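Local coordinates for conserved lipoprotein, putative (Clostridium novyi, PDB 4L1N), which is of unknown function but belongs to the DUF4652 family, grouped with the beta-propellers, and is probably tethered to the membrane as a lipoprotein, at residues V187-D190 / S196-E199; K49-K54 / I147-N152; E160-K165 / E199-T204. All coordinates share one frame; numbering follows the deposited sequence.

Interaction 1: V187-D190 / S196-E199; sequences VYED and SHEE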
ATOM      1  N   VAL A 187      17.131  -4.200   3.977  1.00 36.30           N
ATOM      2  CA  VAL A 187      18.342  -4.070   3.171  1.00 35.14           C
ATOM      3  C   VAL A 187      19.006  -5.428   2.936  1.00 40.62           C
ATOM      4  O   VAL A 187      19.321  -6.114   3.886  1.00 39.56           O
ATOM      5  CB  VAL A 187      19.348  -3.102   3.787  1.00 37.93           C
ATOM      6  CG1 VAL A 187      20.431  -2.757   2.779  1.00 38.24           C
ATOM      7  CG2 VAL A 187      18.660  -1.847   4.307  1.00 37.40           C
ATOM      8  N   TYR A 188      19.201  -5.808   1.661  1.00 39.05           N
ATOM      9  CA  TYR A 188      19.932  -6.993   1.248  1.00 39.02           C
ATOM     10  C   TYR A 188      21.383  -6.555   1.041  1.00 47.63           C
ATOM     11  O   TYR A 188      21.620  -5.454   0.546  1.00 49.20           O
ATOM     12  CB  TYR A 188      19.320  -7.591  -0.007  1.00 39.97           C
ATOM     13  CG  TYR A 188      18.013  -8.332   0.214  1.00 42.07           C
ATOM     14  CD1 TYR A 188      17.997  -9.619   0.765  1.00 43.89           C
ATOM     15  CD2 TYR A 188      16.806  -7.805  -0.237  1.00 42.74           C
ATOM     16  CE1 TYR A 188      16.809 -10.338   0.895  1.00 43.24           C
ATOM     17  CE2 TYR A 188      15.609  -8.506  -0.093  1.00 44.30           C
ATOM     18  CZ  TYR A 188      15.611  -9.770   0.479  1.00 53.63           C
ATOM     19  OH  TYR A 188      14.415 -10.453   0.595  1.00 54.29           O
ATOM     20  N   GLU A 189      22.350  -7.348   1.507  1.00 46.91           N
ATOM     21  CA  GLU A 189      23.765  -6.997   1.440  1.00 47.19           C
ATOM     22  C   GLU A 189      24.316  -7.030   0.021  1.00 55.28           C
ATOM     23  O   GLU A 189      25.157  -6.195  -0.315  1.00 56.37           O
ATOM     24  CB  GLU A 189      24.605  -7.897   2.356  1.00 48.88           C
ATOM     25  CG  GLU A 189      24.279  -7.810   3.851  1.00 63.76           C
ATOM     26  CD  GLU A 189      24.078  -6.466   4.544  1.00 82.88           C
ATOM     27  OE1 GLU A 189      24.916  -5.556   4.355  1.00 76.88           O
ATOM     28  OE2 GLU A 189      23.096  -6.342   5.313  1.00 69.89           O
ATOM     29  N   ASP A 190      23.853  -7.976  -0.808  1.00 54.45           N
ATOM     30  CA  ASP A 190      24.326  -8.140  -2.182  1.00 56.10           C
ATOM     31  C   ASP A 190      23.249  -8.786  -3.065  1.00 63.11           C
ATOM     32  O   ASP A 190      22.138  -9.055  -2.600  1.00 64.33           O
ATOM     33  CB  ASP A 190      25.629  -8.958  -2.220  1.00 59.07           C
ATOM     34  CG  ASP A 190      25.539 -10.355  -1.663  1.00 68.64           C
ATOM     35  OD1 ASP A 190      24.417 -10.867  -1.527  1.00 71.28           O
ATOM     36  OD2 ASP A 190      26.585 -10.926  -1.347  1.00 75.50           O
ATOM     37  N   SER A 196      20.375 -10.235   4.798  1.00 42.65           N
ATOM     38  CA  SER A 196      19.709  -8.954   4.898  1.00 41.00           C
ATOM     39  C   SER A 196      19.795  -8.393   6.315  1.00 45.34           C
ATOM     40  O   SER A 196      20.178  -9.110   7.244  1.00 47.36           O
ATOM     41  CB  SER A 196      18.246  -9.115   4.483  1.00 44.64           C
ATOM     42  OG  SER A 196      17.414  -9.574   5.538  1.00 52.20           O
ATOM     43  N   HIS A 197      19.407  -7.116   6.479  1.00 39.64           N
ATOM     44  CA  HIS A 197      19.191  -6.441   7.756  1.00 38.21           C
ATOM     45  C   HIS A 197      17.995  -5.463   7.605  1.00 42.49           C
ATOM     46  O   HIS A 197      17.599  -5.152   6.498  1.00 41.29           O
ATOM     47  CB  HIS A 197      20.450  -5.765   8.298  1.00 37.56           C
ATOM     48  CG  HIS A 197      20.817  -4.456   7.665  1.00 39.54           C
ATOM     49  ND1 HIS A 197      21.776  -4.382   6.680  1.00 41.35           N
ATOM     50  CD2 HIS A 197      20.431  -3.198   7.986  1.00 40.04           C
ATOM     51  CE1 HIS A 197      21.913  -3.091   6.401  1.00 39.60           C
ATOM     52  NE2 HIS A 197      21.110  -2.344   7.145  1.00 39.36           N
ATOM     53  N   GLU A 198      17.433  -4.986   8.712  1.00 40.82           N
ATOM     54  CA  GLU A 198      16.335  -4.024   8.703  1.00 39.30           C
ATOM     55  C   GLU A 198      16.801  -2.665   9.251  1.00 41.48           C
ATOM     56  O   GLU A 198      17.749  -2.598  10.032  1.00 41.95           O
ATOM     57  CB  GLU A 198      15.161  -4.562   9.519  1.00 41.22           C
ATOM     58  CG  GLU A 198      14.444  -5.686   8.800  1.00 50.69           C
ATOM     59  CD  GLU A 198      13.055  -6.069   9.283  1.00 73.79           C
ATOM     60  OE1 GLU A 198      12.442  -5.299  10.058  1.00 53.03           O
ATOM     61  OE2 GLU A 198      12.574  -7.147   8.867  1.00 77.59           O
ATOM     62  N   GLU A 199      16.147  -1.587   8.814  1.00 36.57           N
ATOM     63  CA  GLU A 199      16.387  -0.203   9.255  1.00 34.86           C
ATOM     64  C   GLU A 199      15.075   0.464   9.628  1.00 40.29           C
ATOM     65  O   GLU A 199      14.050   0.096   9.085  1.00 41.71           O
ATOM     66  CB  GLU A 199      17.077   0.627   8.146  1.00 34.44           C
ATOM     67  CG  GLU A 199      18.485   0.158   7.835  1.00 38.17           C
ATOM     68  CD  GLU A 199      19.263   0.909   6.771  1.00 58.28           C
ATOM     69  OE1 GLU A 199      18.639   1.642   5.965  1.00 56.04           O
ATOM     70  OE2 GLU A 199      20.498   0.701   6.697  1.00 48.01           O
TER
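The imidazole of H197 lies flat over V187, neighbour to neighbour across an antiparallel pair, with V187 CB 3.9 Å from the ring centroid, 20° off the normal, a CH-pi contact displaced toward the ring's rim. The two side chains share one face of the hairpin and run side by side. H197 reaches this place because its CG stands between the backbone N and the carbonyl carbon (chi1 78°), which folds the ring over its partner strand. Two in-plane bonds then fix the ring's rotation. H197 ND1 gives a nearly straight hydrogen bond (172°) to E189 OE2, 2.7 Å away, meeting the syn lone pair of a carboxylate almost coplanar with the ring. H197 NE2 bonds to E199 OE2 at 3.1 Å, approaching from above that carboxylate's plane. V187 CG2 also lies 3.7 Å from E199 CD. Below the side chains, V187 and H197 form a hydrogen-bonded pair: V187 N to H197 O is 2.7 Å and H197 N to V187 O is 2.8 Å. The next pair, Y188 and S196, is non-hydrogen-bonded and turns to the other face, where Y188 CD1 meets S196 CB at 3.8 Å. All this lies at the turn end of the hairpin 180-188/196-204, where five residues link the two segments; strand 169-177 flanks the other side of 180-188, and its K169 and Q170 touch V187 and Y188.

Interaction 2: K49-K54 / I147-N152; sequences KKMFLK and ILYKVN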
ATOM      1  N   LYS A  49       0.968  11.374  -9.670  1.00 78.44           N
ATOM      2  CA  LYS A  49       0.603  10.603 -10.854  1.00 76.75           C
ATOM      3  C   LYS A  49      -0.584   9.711 -10.552  1.00 75.57           C
ATOM      4  O   LYS A  49      -0.638   9.104  -9.483  1.00 73.40           O
ATOM      5  CB  LYS A  49       1.798   9.745 -11.324  1.00 77.98           C
ATOM      6  CG  LYS A  49       2.879  10.548 -12.042  1.00 97.19           C
ATOM      7  CD  LYS A  49       4.182   9.774 -12.196  1.00106.32           C
ATOM      8  CE  LYS A  49       5.277  10.636 -12.786  1.00112.92           C
ATOM      9  NZ  LYS A  49       6.452   9.827 -13.209  1.00117.64           N
ATOM     10  N   LYS A  50      -1.517   9.599 -11.509  1.00 70.53           N
ATOM     11  CA  LYS A  50      -2.688   8.728 -11.400  1.00 68.39           C
ATOM     12  C   LYS A  50      -2.232   7.266 -11.553  1.00 68.59           C
ATOM     13  O   LYS A  50      -2.155   6.730 -12.671  1.00 69.24           O
ATOM     14  CB  LYS A  50      -3.731   9.115 -12.448  1.00 72.03           C
ATOM     15  CG  LYS A  50      -5.145   9.036 -11.934  1.00 75.26           C
ATOM     16  CD  LYS A  50      -5.897   7.884 -12.548  1.00 74.26           C
ATOM     17  CE  LYS A  50      -7.371   8.046 -12.304  1.00 71.46           C
ATOM     18  NZ  LYS A  50      -7.760   7.614 -10.942  1.00 72.37           N
HETATM   19  N   MSE A  51      -1.834   6.664 -10.420  1.00 60.84           N
HETATM   20  CA  MSE A  51      -1.323   5.296 -10.349  1.00 58.53           C
HETATM   21  C   MSE A  51      -2.414   4.276 -10.222  1.00 64.96           C
HETATM   22  O   MSE A  51      -2.230   3.123 -10.632  1.00 67.07           O
HETATM   23  CB  MSE A  51      -0.410   5.138  -9.152  1.00 57.93           C
HETATM   24  CG  MSE A  51       1.020   5.519  -9.419  1.00 63.18           C
HETATM   25 SE   MSE A  51       2.058   4.815  -7.959  0.75 66.76          SE
HETATM   26  CE  MSE A  51       2.532   3.078  -8.717  1.00 63.68           C
ATOM     27  N   PHE A  52      -3.528   4.685  -9.590  1.00 59.33           N
ATOM     28  CA  PHE A  52      -4.671   3.842  -9.279  1.00 57.82           C
ATOM     29  C   PHE A  52      -5.936   4.290  -9.983  1.00 60.19           C
ATOM     30  O   PHE A  52      -6.153   5.480 -10.216  1.00 60.26           O
ATOM     31  CB  PHE A  52      -4.900   3.830  -7.761  1.00 58.44           C
ATOM     32  CG  PHE A  52      -3.826   3.106  -6.985  1.00 57.51           C
ATOM     33  CD1 PHE A  52      -2.679   3.769  -6.567  1.00 58.36           C
ATOM     34  CD2 PHE A  52      -3.961   1.758  -6.672  1.00 59.03           C
ATOM     35  CE1 PHE A  52      -1.693   3.101  -5.851  1.00 57.44           C
ATOM     36  CE2 PHE A  52      -2.971   1.089  -5.958  1.00 59.21           C
ATOM     37  CZ  PHE A  52      -1.860   1.770  -5.531  1.00 55.98           C
ATOM     38  N   LEU A  53      -6.772   3.310 -10.320  1.00 55.97           N
ATOM     39  CA  LEU A  53      -8.050   3.485 -10.989  1.00 56.07           C
ATOM     40  C   LEU A  53      -9.158   3.220  -9.982  1.00 60.40           C
ATOM     41  O   LEU A  53      -9.116   2.197  -9.291  1.00 60.67           O
ATOM     42  CB  LEU A  53      -8.160   2.533 -12.192  1.00 56.25           C
ATOM     43  CG  LEU A  53      -7.055   2.570 -13.250  1.00 58.48           C
ATOM     44  CD1 LEU A  53      -7.192   1.397 -14.207  1.00 58.30           C
ATOM     45  CD2 LEU A  53      -7.064   3.876 -14.024  1.00 60.89           C
ATOM     46  N   LYS A  54     -10.114   4.155  -9.843  1.00 55.10           N
ATOM     47  CA  LYS A  54     -11.215   3.949  -8.910  1.00 54.18           C
ATOM     48  C   LYS A  54     -12.302   3.138  -9.633  1.00 61.94           C
ATOM     49  O   LYS A  54     -12.794   3.567 -10.683  1.00 64.82           O
ATOM     50  CB  LYS A  54     -11.746   5.293  -8.372  1.00 54.86           C
ATOM     51  CG  LYS A  54     -12.825   5.107  -7.326  1.00 54.51           C
ATOM     52  CD  LYS A  54     -13.580   6.366  -6.989  1.00 57.87           C
ATOM     53  CE  LYS A  54     -14.694   6.023  -6.024  1.00 72.10           C
ATOM     54  NZ  LYS A  54     -15.707   7.110  -5.884  1.00 90.83           N
ATOM     55  N   ILE A 147       8.436   0.633  -2.807  1.00 43.14           N
ATOM     56  CA  ILE A 147       8.362   2.090  -2.653  1.00 41.18           C
ATOM     57  C   ILE A 147       7.112   2.437  -1.868  1.00 42.79           C
ATOM     58  O   ILE A 147       6.059   1.831  -2.098  1.00 42.69           O
ATOM     59  CB  ILE A 147       8.417   2.796  -4.042  1.00 44.50           C
ATOM     60  CG1 ILE A 147       9.670   2.354  -4.841  1.00 44.40           C
ATOM     61  CG2 ILE A 147       8.389   4.308  -3.896  1.00 45.92           C
ATOM     62  CD1 ILE A 147       9.582   2.462  -6.342  1.00 46.27           C
ATOM     63  N   LEU A 148       7.235   3.416  -0.943  1.00 37.28           N
ATOM     64  CA  LEU A 148       6.137   3.955  -0.133  1.00 37.45           C
ATOM     65  C   LEU A 148       5.585   5.189  -0.841  1.00 45.26           C
ATOM     66  O   LEU A 148       6.348   6.072  -1.278  1.00 45.36           O
ATOM     67  CB  LEU A 148       6.636   4.285   1.293  1.00 37.00           C
ATOM     68  CG  LEU A 148       5.651   4.741   2.370  1.00 41.24           C
ATOM     69  CD1 LEU A 148       4.810   3.605   2.859  1.00 42.05           C
ATOM     70  CD2 LEU A 148       6.404   5.222   3.597  1.00 39.22           C
ATOM     71  N   TYR A 149       4.245   5.207  -1.009  1.00 42.69           N
ATOM     72  CA  TYR A 149       3.468   6.269  -1.639  1.00 40.79           C
ATOM     73  C   TYR A 149       2.375   6.772  -0.727  1.00 44.60           C
ATOM     74  O   TYR A 149       1.901   6.024   0.140  1.00 40.74           O
ATOM     75  CB  TYR A 149       2.800   5.744  -2.921  1.00 41.60           C
ATOM     76  CG  TYR A 149       3.727   5.299  -4.027  1.00 40.65           C
ATOM     77  CD1 TYR A 149       4.180   6.198  -4.990  1.00 41.73           C
ATOM     78  CD2 TYR A 149       4.127   3.972  -4.133  1.00 40.65           C
ATOM     79  CE1 TYR A 149       5.049   5.793  -6.005  1.00 40.27           C
ATOM     80  CE2 TYR A 149       4.979   3.551  -5.153  1.00 41.47           C
ATOM     81  CZ  TYR A 149       5.435   4.462  -6.089  1.00 48.28           C
ATOM     82  OH  TYR A 149       6.220   4.009  -7.125  1.00 46.51           O
ATOM     83  N   LYS A 150       1.902   8.030  -0.997  1.00 46.37           N
ATOM     84  CA  LYS A 150       0.725   8.686  -0.397  1.00 47.62           C
ATOM     85  C   LYS A 150      -0.345   8.595  -1.443  1.00 55.53           C
ATOM     86  O   LYS A 150      -0.183   9.199  -2.505  1.00 58.76           O
ATOM     87  CB  LYS A 150       1.016  10.136   0.009  1.00 50.10           C
ATOM     88  CG  LYS A 150      -0.161  10.836   0.700  1.00 55.28           C
ATOM     89  CD  LYS A 150       0.201  12.253   1.144  1.00 55.10           C
ATOM     90  CE  LYS A 150      -0.338  13.331   0.252  1.00 61.67           C
ATOM     91  NZ  LYS A 150      -1.142  14.319   1.022  1.00 78.62           N
ATOM     92  N   VAL A 151      -1.393   7.788  -1.216  1.00 51.74           N
ATOM     93  CA  VAL A 151      -2.430   7.580  -2.240  1.00 52.17           C
ATOM     94  C   VAL A 151      -3.808   8.103  -1.797  1.00 58.02           C
ATOM     95  O   VAL A 151      -4.332   7.676  -0.776  1.00 58.43           O
ATOM     96  CB  VAL A 151      -2.497   6.077  -2.621  1.00 54.66           C
ATOM     97  CG1 VAL A 151      -3.569   5.812  -3.679  1.00 54.97           C
ATOM     98  CG2 VAL A 151      -1.125   5.562  -3.078  1.00 52.55           C
ATOM     99  N   ASN A 152      -4.396   9.006  -2.598  1.00 56.33           N
ATOM    100  CA  ASN A 152      -5.725   9.581  -2.383  1.00 57.43           C
ATOM    101  C   ASN A 152      -6.783   8.505  -2.630  1.00 61.20           C
ATOM    102  O   ASN A 152      -6.865   7.959  -3.733  1.00 59.44           O
ATOM    103  CB  ASN A 152      -5.928  10.777  -3.294  1.00 58.25           C
ATOM    104  CG  ASN A 152      -7.112  11.653  -2.948  1.00 79.15           C
ATOM    105  OD1 ASN A 152      -8.263  11.210  -2.820  1.00 71.92           O
ATOM    106  ND2 ASN A 152      -6.856  12.942  -2.857  1.00 70.08           N
TER
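F52 and V151 form the tightly packed half of this contact, and the selenomethionine M51 with Y149 the more open half. Both pairs join strands that are not direct neighbours, since strand 157-160 runs between them in the sheet; side chains therefore do all the work, and no hydrogen bond crosses. The phenyl ring of F52 crosses V151 at about a right angle and meets both of its methyl groups: F52 CD1 lies 3.6 Å from V151 CG1, and F52 CE1 is 3.8 Å from V151 CG2. With F52 CG beside the backbone N (chi1 -69°), the ring is brought against the valine methyls. Both residues are buried, and L109 of strand 105-111 touches each of them. Next to this oily cluster M51 SE sits over one face of the Y149 ring, 3.8 Å from its centroid and 16° off the normal, offset toward CE1 at the rim. This is a Met-aromatic contact. The bend at chi3 (92°) carries M51 CE toward the phenol end, where it is 4.1 Å from Y149 OH. I135 of strand 130-137 borders both members of the pair, yet each keeps some exposure to solvent. Toward the surface the chemistry changes: K50, the centre of an inverse gamma turn, sends K50 NZ to F52 O at 2.8 Å and to T155 O, while K54 bridges to E154. The contact itself is thus apolar and largely non-directional, made of dispersion and a Met-aromatic touch in which selenium stands in the place of the methionine sulfur, and no hydrogen bond joins the two segments.

Interaction 3: E160-K165 / E199-T204; sequences ELYNTK and ETKTIT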
ATOM      1  N   GLU A 160       5.246   9.949  -4.014  1.00 45.66           N
ATOM      2  CA  GLU A 160       6.214   9.157  -3.258  1.00 43.65           C
ATOM      3  C   GLU A 160       6.434   9.718  -1.882  1.00 49.60           C
ATOM      4  O   GLU A 160       6.502  10.940  -1.726  1.00 52.62           O
ATOM      5  CB  GLU A 160       7.581   9.095  -3.957  1.00 44.50           C
ATOM      6  CG  GLU A 160       7.657   8.401  -5.306  1.00 55.35           C
ATOM      7  CD  GLU A 160       9.061   8.345  -5.891  1.00 72.99           C
ATOM      8  OE1 GLU A 160      10.000   8.887  -5.261  1.00 65.67           O
ATOM      9  OE2 GLU A 160       9.219   7.792  -7.004  1.00 63.53           O
ATOM     10  N   LEU A 161       6.576   8.846  -0.883  1.00 43.77           N
ATOM     11  CA  LEU A 161       6.903   9.280   0.475  1.00 42.57           C
ATOM     12  C   LEU A 161       8.315   8.845   0.782  1.00 47.57           C
ATOM     13  O   LEU A 161       9.047   9.537   1.500  1.00 49.11           O
ATOM     14  CB  LEU A 161       5.945   8.682   1.516  1.00 41.89           C
ATOM     15  CG  LEU A 161       4.605   9.313   1.688  1.00 47.41           C
ATOM     16  CD1 LEU A 161       3.747   8.454   2.601  1.00 48.11           C
ATOM     17  CD2 LEU A 161       4.740  10.694   2.254  1.00 49.37           C
ATOM     18  N   TYR A 162       8.673   7.647   0.283  1.00 41.76           N
ATOM     19  CA  TYR A 162       9.973   7.054   0.507  1.00 40.08           C
ATOM     20  C   TYR A 162      10.327   6.078  -0.610  1.00 42.72           C
ATOM     21  O   TYR A 162       9.777   4.992  -0.681  1.00 42.55           O
ATOM     22  CB  TYR A 162      10.041   6.344   1.887  1.00 39.77           C
ATOM     23  CG  TYR A 162      11.456   6.231   2.395  1.00 40.33           C
ATOM     24  CD1 TYR A 162      12.360   5.355   1.806  1.00 42.23           C
ATOM     25  CD2 TYR A 162      11.925   7.070   3.397  1.00 41.12           C
ATOM     26  CE1 TYR A 162      13.680   5.277   2.238  1.00 40.17           C
ATOM     27  CE2 TYR A 162      13.255   7.023   3.814  1.00 41.04           C
ATOM     28  CZ  TYR A 162      14.130   6.131   3.219  1.00 41.78           C
ATOM     29  OH  TYR A 162      15.437   6.031   3.617  1.00 43.60           O
ATOM     30  N   ASN A 163      11.253   6.475  -1.465  1.00 38.97           N
ATOM     31  CA  ASN A 163      11.822   5.652  -2.514  1.00 39.34           C
ATOM     32  C   ASN A 163      13.316   5.616  -2.268  1.00 46.64           C
ATOM     33  O   ASN A 163      13.949   6.675  -2.327  1.00 49.09           O
ATOM     34  CB  ASN A 163      11.490   6.218  -3.892  1.00 39.55           C
ATOM     35  CG  ASN A 163      12.114   5.483  -5.050  1.00 53.43           C
ATOM     36  OD1 ASN A 163      12.925   4.563  -4.893  1.00 44.26           O
ATOM     37  ND2 ASN A 163      11.743   5.872  -6.251  1.00 46.80           N
ATOM     38  N   THR A 164      13.890   4.420  -1.999  1.00 40.83           N
ATOM     39  CA  THR A 164      15.322   4.278  -1.721  1.00 38.81           C
ATOM     40  C   THR A 164      16.201   4.364  -2.988  1.00 43.37           C
ATOM     41  O   THR A 164      17.419   4.412  -2.860  1.00 45.93           O
ATOM     42  CB  THR A 164      15.637   2.942  -1.014  1.00 37.03           C
ATOM     43  OG1 THR A 164      15.482   1.906  -1.960  1.00 37.21           O
ATOM     44  CG2 THR A 164      14.770   2.660   0.212  1.00 34.74           C
ATOM     45  N   LYS A 165      15.606   4.283  -4.182  1.00 39.85           N
ATOM     46  CA  LYS A 165      16.261   4.254  -5.499  1.00 40.87           C
ATOM     47  C   LYS A 165      17.312   3.084  -5.568  1.00 46.16           C
ATOM     48  O   LYS A 165      18.262   3.132  -6.347  1.00 46.02           O
ATOM     49  CB  LYS A 165      16.868   5.621  -5.875  1.00 43.60           C
ATOM     50  CG  LYS A 165      15.844   6.746  -6.007  1.00 51.73           C
ATOM     51  CD  LYS A 165      15.358   6.948  -7.433  1.00 66.56           C
ATOM     52  CE  LYS A 165      14.215   7.929  -7.572  1.00 72.44           C
ATOM     53  NZ  LYS A 165      13.855   8.133  -9.000  1.00 82.54           N
ATOM     54  N   GLU A 199      16.147  -1.587   8.814  1.00 36.57           N
ATOM     55  CA  GLU A 199      16.387  -0.203   9.255  1.00 34.86           C
ATOM     56  C   GLU A 199      15.075   0.464   9.628  1.00 40.29           C
ATOM     57  O   GLU A 199      14.050   0.096   9.085  1.00 41.71           O
ATOM     58  CB  GLU A 199      17.077   0.627   8.146  1.00 34.44           C
ATOM     59  CG  GLU A 199      18.485   0.158   7.835  1.00 38.17           C
ATOM     60  CD  GLU A 199      19.263   0.909   6.771  1.00 58.28           C
ATOM     61  OE1 GLU A 199      18.639   1.642   5.965  1.00 56.04           O
ATOM     62  OE2 GLU A 199      20.498   0.701   6.697  1.00 48.01           O
ATOM     63  N   THR A 200      15.107   1.449  10.526  1.00 38.11           N
ATOM     64  CA  THR A 200      13.967   2.318  10.847  1.00 39.15           C
ATOM     65  C   THR A 200      14.377   3.745  10.534  1.00 43.70           C
ATOM     66  O   THR A 200      15.362   4.218  11.091  1.00 44.66           O
ATOM     67  CB  THR A 200      13.481   2.206  12.290  1.00 41.33           C
ATOM     68  OG1 THR A 200      13.416   0.841  12.705  1.00 49.17           O
ATOM     69  CG2 THR A 200      12.161   2.857  12.478  1.00 34.04           C
ATOM     70  N   LYS A 201      13.652   4.424   9.648  1.00 39.92           N
ATOM     71  CA  LYS A 201      13.952   5.805   9.278  1.00 39.77           C
ATOM     72  C   LYS A 201      12.754   6.626   9.563  1.00 46.43           C
ATOM     73  O   LYS A 201      11.671   6.310   9.076  1.00 48.55           O
ATOM     74  CB  LYS A 201      14.356   5.950   7.788  1.00 41.15           C
ATOM     75  CG  LYS A 201      15.508   5.053   7.289  1.00 37.46           C
ATOM     76  CD  LYS A 201      16.816   5.285   8.000  1.00 35.45           C
ATOM     77  CE  LYS A 201      17.946   5.573   7.056  1.00 41.34           C
ATOM     78  NZ  LYS A 201      19.179   4.866   7.500  1.00 57.63           N
ATOM     79  N   THR A 202      12.922   7.676  10.351  1.00 42.79           N
ATOM     80  CA  THR A 202      11.844   8.584  10.680  1.00 43.05           C
ATOM     81  C   THR A 202      11.950   9.725   9.697  1.00 49.06           C
ATOM     82  O   THR A 202      13.007  10.343   9.592  1.00 51.27           O
ATOM     83  CB  THR A 202      11.931   8.964  12.169  1.00 45.94           C
ATOM     84  OG1 THR A 202      11.746   7.760  12.905  1.00 47.68           O
ATOM     85  CG2 THR A 202      10.864   9.945  12.609  1.00 41.76           C
ATOM     86  N   ILE A 203      10.881   9.961   8.936  1.00 45.31           N
ATOM     87  CA  ILE A 203      10.769  11.056   7.967  1.00 45.18           C
ATOM     88  C   ILE A 203       9.774  12.106   8.504  1.00 50.85           C
ATOM     89  O   ILE A 203       8.850  11.756   9.234  1.00 52.47           O
ATOM     90  CB  ILE A 203      10.401  10.579   6.519  1.00 46.66           C
ATOM     91  CG1 ILE A 203       9.094   9.761   6.475  1.00 46.05           C
ATOM     92  CG2 ILE A 203      11.567   9.821   5.867  1.00 45.39           C
ATOM     93  CD1 ILE A 203       8.527   9.524   5.111  1.00 48.91           C
ATOM     94  N   THR A 204       9.983  13.387   8.182  1.00 48.38           N
ATOM     95  CA  THR A 204       9.053  14.455   8.568  1.00 50.66           C
ATOM     96  C   THR A 204       8.195  14.769   7.306  1.00 57.16           C
ATOM     97  O   THR A 204       8.689  14.704   6.175  1.00 54.59           O
ATOM     98  CB  THR A 204       9.794  15.662   9.172  1.00 55.26           C
ATOM     99  OG1 THR A 204      10.617  15.218  10.239  1.00 61.43           O
ATOM    100  CG2 THR A 204       8.876  16.647   9.772  1.00 55.77           C
TER
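A classic beta bulge, in which L161 and Y162 both face L148, presents these two residues to I203 and K201 on an outer strand of the three-stranded sheet. The chain turns a corner at L161, and the contact is made where the loop after strand 157-160 meets strand 196-204. Y162 is the main bearer. Its CG is anti to the backbone N (chi1 -156°), which swings the ring out to the strand, and it arrives edge-on: I203 CG2 lies in the ring plane, 3.7 Å from Y162 CD2 and 3.9 Å from Y162 CE2. The opposite edge of the same ring is met in plane by T164 CG2, 3.5 Å from Y162 CE1, so the phenol is wedged between two methyl groups. At the far end, Y162 OH lies 3.8 Å from K201 CG, alongside the aliphatic root of a lysine whose bent chain then leads away. The other branch of I203 goes elsewhere: CG1 stands between the backbone N and the carbonyl carbon (chi1 56°), and I203 CD1 reaches L161 O at 3.6 Å, a van der Waals touch and no bond. Beyond the contact the loop is braced from within, because N163 OD1 accepts from K165 N at 2.8 Å in an Asx turn and N163 ND2 donates to E160 OE2. I185 of strand 180-188 touches both Y162 and K201, and so backs the interface from the hairpin. With no hydrogen bond or salt bridge crossing, and three of the four touching residues partly exposed, the chemistry implies a modest apolar join at the surface, in which a tyrosine contributes one ring edge and its hydroxyl end and an isoleucine its methyl branches.

Overall arrangement
The three contacts run from inside the larger sheet to the tip of the hairpin. Interaction 2 joins non-adjacent strands of the larger sheet, interaction 3 packs the loop leaving strand 157-160 of that sheet against the three-stranded one, and interaction 1 pairs two strands within the latter. Interactions 2 and 3 touch directly, with centres 16 Å apart: L148 O and L161 N, 2.8 Å apart, are probably hydrogen-bonded. Interactions 1 and 3 share E199 on strand 196-204, and their centres lie 15 Å apart. Interactions 1 and 2 remain separate, 26 Å between centres and about 11 Å between nearest atoms. With the function unknown, no site can be tied to these contacts; the geometry supports a structural relation.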